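Local structure of chitin deacetylase (Bombyx mori, 5ZNT) at residues W209-D221 with P229-L241. The protein removes acetyl groups from the N-acetylglucosamine residues of chitin, using a zinc ion, to give chitosan and acetate. Sequence-based numbering, arbitrary orientation.
Sequences WEMVMNELDRRED and PGCAMVDSCSNIL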
# COMPACT_ATOMS: atom_id res chain seq x y z
N TRP A 209 12.00 4.57 -1.47
CA TRP A 209 11.74 3.18 -1.83
C TRP A 209 10.54 3.11 -2.77
O TRP A 209 9.60 3.90 -2.66
CB TRP A 209 11.46 2.34 -0.59
CG TRP A 209 12.65 2.05 0.25
CD1 TRP A 209 13.16 2.83 1.26
CD2 TRP A 209 13.48 0.89 0.17
NE1 TRP A 209 14.26 2.22 1.81
CE2 TRP A 209 14.48 1.03 1.16
CE3 TRP A 209 13.47 -0.25 -0.64
CZ2 TRP A 209 15.47 0.06 1.36
CZ3 TRP A 209 14.46 -1.22 -0.43
CH2 TRP A 209 15.45 -1.05 0.57
N GLU A 210 10.58 2.15 -3.69
CA GLU A 210 9.43 1.85 -4.53
C GLU A 210 8.91 0.46 -4.18
O GLU A 210 9.54 -0.55 -4.51
CB GLU A 210 9.75 1.92 -6.03
CG GLU A 210 8.56 1.53 -6.91
CD GLU A 210 7.37 2.47 -6.69
OE1 GLU A 210 7.61 3.68 -6.52
OE2 GLU A 210 6.21 2.02 -6.71
N MET A 211 7.73 0.41 -3.55
CA MET A 211 7.04 -0.86 -3.34
C MET A 211 6.31 -1.19 -4.64
O MET A 211 5.11 -0.99 -4.79
CB MET A 211 6.08 -0.77 -2.16
CG MET A 211 6.79 -0.76 -0.82
SD MET A 211 7.73 -2.29 -0.49
CE MET A 211 6.45 -3.54 -0.61
N VAL A 212 7.09 -1.74 -5.58
CA VAL A 212 6.62 -1.84 -6.96
C VAL A 212 5.38 -2.72 -7.02
O VAL A 212 5.24 -3.70 -6.28
CB VAL A 212 7.75 -2.36 -7.86
CG1 VAL A 212 8.22 -3.77 -7.44
CG2 VAL A 212 7.35 -2.33 -9.33
N MET A 213 4.46 -2.36 -7.91
CA MET A 213 3.19 -3.06 -8.05
C MET A 213 3.32 -3.99 -9.26
O MET A 213 3.10 -3.59 -10.40
CB MET A 213 2.04 -2.06 -8.22
CG MET A 213 1.86 -1.12 -7.00
SD MET A 213 0.58 0.16 -7.25
CE MET A 213 -0.92 -0.80 -7.21
N ASN A 214 3.71 -5.24 -8.99
CA ASN A 214 3.77 -6.24 -10.04
C ASN A 214 2.38 -6.54 -10.56
O ASN A 214 1.48 -6.84 -9.77
CB ASN A 214 4.40 -7.54 -9.53
CG ASN A 214 5.87 -7.41 -9.26
OD1 ASN A 214 6.67 -7.35 -10.19
ND2 ASN A 214 6.24 -7.37 -7.98
N GLU A 215 2.20 -6.50 -11.88
CA GLU A 215 0.94 -6.95 -12.44
C GLU A 215 0.74 -8.43 -12.14
O GLU A 215 1.69 -9.20 -12.06
CB GLU A 215 0.91 -6.73 -13.95
CG GLU A 215 0.79 -5.28 -14.36
CD GLU A 215 0.61 -5.16 -15.87
OE1 GLU A 215 1.15 -6.01 -16.61
OE2 GLU A 215 -0.08 -4.22 -16.31
N LEU A 216 -0.51 -8.81 -11.94
CA LEU A 216 -0.85 -10.21 -11.76
C LEU A 216 -1.30 -10.80 -13.09
O LEU A 216 -1.77 -10.08 -13.98
CB LEU A 216 -1.95 -10.37 -10.70
CG LEU A 216 -1.53 -10.44 -9.20
CD1 LEU A 216 -0.45 -9.48 -8.82
CD2 LEU A 216 -2.75 -10.22 -8.31
N ASP A 217 -1.12 -12.11 -13.23
CA ASP A 217 -1.47 -12.86 -14.44
C ASP A 217 -2.94 -13.25 -14.35
O ASP A 217 -3.34 -14.02 -13.47
CB ASP A 217 -0.55 -14.08 -14.57
CG ASP A 217 -0.82 -14.92 -15.83
OD1 ASP A 217 -1.74 -14.63 -16.62
OD2 ASP A 217 -0.07 -15.89 -16.02
N ARG A 218 -3.76 -12.69 -15.22
CA ARG A 218 -5.20 -12.94 -15.14
C ARG A 218 -5.65 -14.09 -16.02
O ARG A 218 -6.86 -14.34 -16.13
CB ARG A 218 -5.94 -11.68 -15.55
CG ARG A 218 -5.67 -11.40 -16.99
CD ARG A 218 -6.69 -10.55 -17.60
NE ARG A 218 -6.37 -9.15 -17.39
CZ ARG A 218 -6.98 -8.16 -18.02
NH1 ARG A 218 -7.93 -8.45 -18.90
NH2 ARG A 218 -6.64 -6.90 -17.76
N ARG A 219 -4.73 -14.79 -16.69
CA ARG A 219 -5.12 -15.84 -17.62
C ARG A 219 -5.85 -16.96 -16.88
O ARG A 219 -5.32 -17.51 -15.91
CB ARG A 219 -3.90 -16.39 -18.35
CG ARG A 219 -3.41 -15.51 -19.49
CD ARG A 219 -2.14 -16.08 -20.09
NE ARG A 219 -1.16 -16.38 -19.05
CZ ARG A 219 -0.11 -17.18 -19.21
NH1 ARG A 219 0.11 -17.77 -20.38
NH2 ARG A 219 0.72 -17.40 -18.20
N GLU A 220 -7.07 -17.27 -17.33
CA GLU A 220 -7.85 -18.33 -16.71
C GLU A 220 -7.20 -19.69 -16.89
O GLU A 220 -7.33 -20.58 -16.04
CB GLU A 220 -9.27 -18.32 -17.28
CG GLU A 220 -10.31 -19.02 -16.42
CD GLU A 220 -11.73 -18.70 -16.86
OE1 GLU A 220 -12.69 -19.32 -16.34
OE2 GLU A 220 -11.89 -17.82 -17.74
N ASP A 221 -6.45 -19.86 -17.98
CA ASP A 221 -5.72 -21.09 -18.26
C ASP A 221 -4.28 -20.71 -18.59
O ASP A 221 -3.92 -20.58 -19.77
CB ASP A 221 -6.37 -21.88 -19.40
CG ASP A 221 -5.86 -23.29 -19.49
OD1 ASP A 221 -5.43 -23.83 -18.44
OD2 ASP A 221 -5.87 -23.86 -20.60
N PRO A 229 -2.66 -8.79 -21.23
CA PRO A 229 -2.06 -7.82 -20.30
C PRO A 229 -2.35 -8.25 -18.86
O PRO A 229 -3.40 -8.83 -18.57
CB PRO A 229 -2.77 -6.51 -20.64
CG PRO A 229 -3.32 -6.71 -22.04
CD PRO A 229 -3.67 -8.17 -22.10
N GLY A 230 -1.40 -8.00 -17.98
CA GLY A 230 -1.61 -8.26 -16.56
C GLY A 230 -2.54 -7.22 -15.95
O GLY A 230 -3.13 -6.38 -16.62
N CYS A 231 -2.68 -7.29 -14.62
CA CYS A 231 -3.50 -6.31 -13.91
C CYS A 231 -2.91 -6.08 -12.53
O CYS A 231 -2.54 -7.04 -11.85
CB CYS A 231 -4.97 -6.76 -13.81
SG CYS A 231 -5.18 -8.49 -13.26
N ALA A 232 -2.80 -4.81 -12.13
CA ALA A 232 -2.19 -4.51 -10.84
C ALA A 232 -3.25 -4.44 -9.74
O ALA A 232 -3.18 -5.20 -8.76
CB ALA A 232 -1.38 -3.21 -10.93
N MET A 233 -4.24 -3.57 -9.88
CA MET A 233 -5.37 -3.57 -8.95
C MET A 233 -6.24 -4.78 -9.24
O MET A 233 -6.58 -5.06 -10.39
CB MET A 233 -6.19 -2.29 -9.08
CG MET A 233 -5.39 -1.00 -8.90
SD MET A 233 -4.62 -0.88 -7.26
CE MET A 233 -6.08 -0.98 -6.22
N VAL A 234 -6.61 -5.50 -8.18
CA VAL A 234 -7.40 -6.71 -8.37
C VAL A 234 -8.68 -6.41 -9.13
O VAL A 234 -9.07 -7.16 -10.04
CB VAL A 234 -7.68 -7.40 -7.03
CG1 VAL A 234 -8.55 -8.62 -7.23
CG2 VAL A 234 -6.37 -7.80 -6.37
N ASP A 235 -9.35 -5.30 -8.81
CA ASP A 235 -10.61 -5.02 -9.50
C ASP A 235 -10.42 -4.59 -10.95
O ASP A 235 -11.41 -4.49 -11.68
CB ASP A 235 -11.38 -3.94 -8.75
CG ASP A 235 -10.51 -2.78 -8.39
OD1 ASP A 235 -9.89 -2.85 -7.29
OD2 ASP A 235 -10.38 -1.85 -9.23
N SER A 236 -9.19 -4.32 -11.39
CA SER A 236 -8.97 -4.09 -12.80
C SER A 236 -8.80 -5.39 -13.60
O SER A 236 -8.64 -5.33 -14.82
CB SER A 236 -7.75 -3.19 -12.99
OG SER A 236 -6.53 -3.88 -12.75
N CYS A 237 -8.84 -6.56 -12.94
CA CYS A 237 -8.77 -7.85 -13.65
C CYS A 237 -10.18 -8.23 -14.09
O CYS A 237 -10.87 -9.05 -13.47
CB CYS A 237 -8.15 -8.94 -12.77
SG CYS A 237 -6.65 -8.45 -11.87
N SER A 238 -10.60 -7.65 -15.22
CA SER A 238 -12.02 -7.61 -15.57
C SER A 238 -12.59 -8.96 -15.99
O SER A 238 -13.81 -9.09 -16.03
CB SER A 238 -12.24 -6.58 -16.68
OG SER A 238 -11.22 -6.70 -17.66
N ASN A 239 -11.76 -9.95 -16.29
CA ASN A 239 -12.26 -11.29 -16.61
C ASN A 239 -12.56 -12.14 -15.38
O ASN A 239 -13.04 -13.27 -15.53
CB ASN A 239 -11.27 -12.03 -17.51
CG ASN A 239 -9.88 -12.13 -16.90
OD1 ASN A 239 -9.40 -11.18 -16.28
ND2 ASN A 239 -9.22 -13.27 -17.10
N ILE A 240 -12.29 -11.65 -14.17
CA ILE A 240 -12.61 -12.40 -12.95
C ILE A 240 -14.08 -12.17 -12.62
O ILE A 240 -14.45 -11.12 -12.10
CB ILE A 240 -11.72 -11.98 -11.78
CG1 ILE A 240 -10.24 -12.21 -12.08
CG2 ILE A 240 -12.14 -12.72 -10.50
CD1 ILE A 240 -9.35 -11.75 -10.96
N LEU A 241 -14.92 -13.18 -12.88
CA LEU A 241 -16.36 -13.04 -12.68
C LEU A 241 -16.95 -13.92 -11.59
O LEU A 241 -18.03 -13.59 -11.08
CB LEU A 241 -17.10 -13.32 -14.00
CG LEU A 241 -16.65 -12.40 -15.13
CD1 LEU A 241 -16.97 -13.04 -16.46
CD2 LEU A 241 -17.25 -10.99 -15.00
O HOH W 1 1.09 -6.46 -19.14
O HOH W 2 -2.56 -11.71 -17.72
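Leu216 and Cys231 pair through their backbones in a single antiparallel, hydrogen-bonded bridge. Leu216 N to Cys231 O is short (2.7 Å) and nearly straight (176° at the hydrogen), whereas the return bond from Cys231 N to Leu216 O is longer (3.0 Å) and more bent. Beside it, Glu215 lays its carboxylate along Gly230, and a water bonded to Glu215 OE1 and to Gly230 N links the two; OE2 is hydrogen-bonded to His195 NE2.

The second polar group centres on Arg218. Its carbonyl O accepts from Asn239 ND2 at 2.8 Å, with the acceptor close to the amide plane. With both CG atoms between backbone N and carbonyl carbon (chi1 65° and 56°), the two side chains cross obliquely, and Asn239 OD1 comes to 3.1 Å from Arg218 CD; that buried oxygen has no polar partner. Pro229 O sits over one face of the guanidinium, 3.2 Å from NE, at an angle too poor for a hydrogen bond. Were Arg218 an alanine, a gap would probably open beside Asn239 and Pro229 O lose its positively charged neighbour.

In this catalytic-domain fragment of a CE4 deacetylase, the contact pins the loop after strand 209-214 back onto the chain leaving that strand. The Cys231–Cys237 disulfide staples the loop, and Cys231 SG lies 4.0 Å from Arg218 CB.

Apolar packing marks the end nearer the metal. Met213 CE touches Met233 SD at 3.7 Å, both also meeting Tyr268 of strand 265-270, and the Met233 side chain lies about 7 Å from the zinc ion.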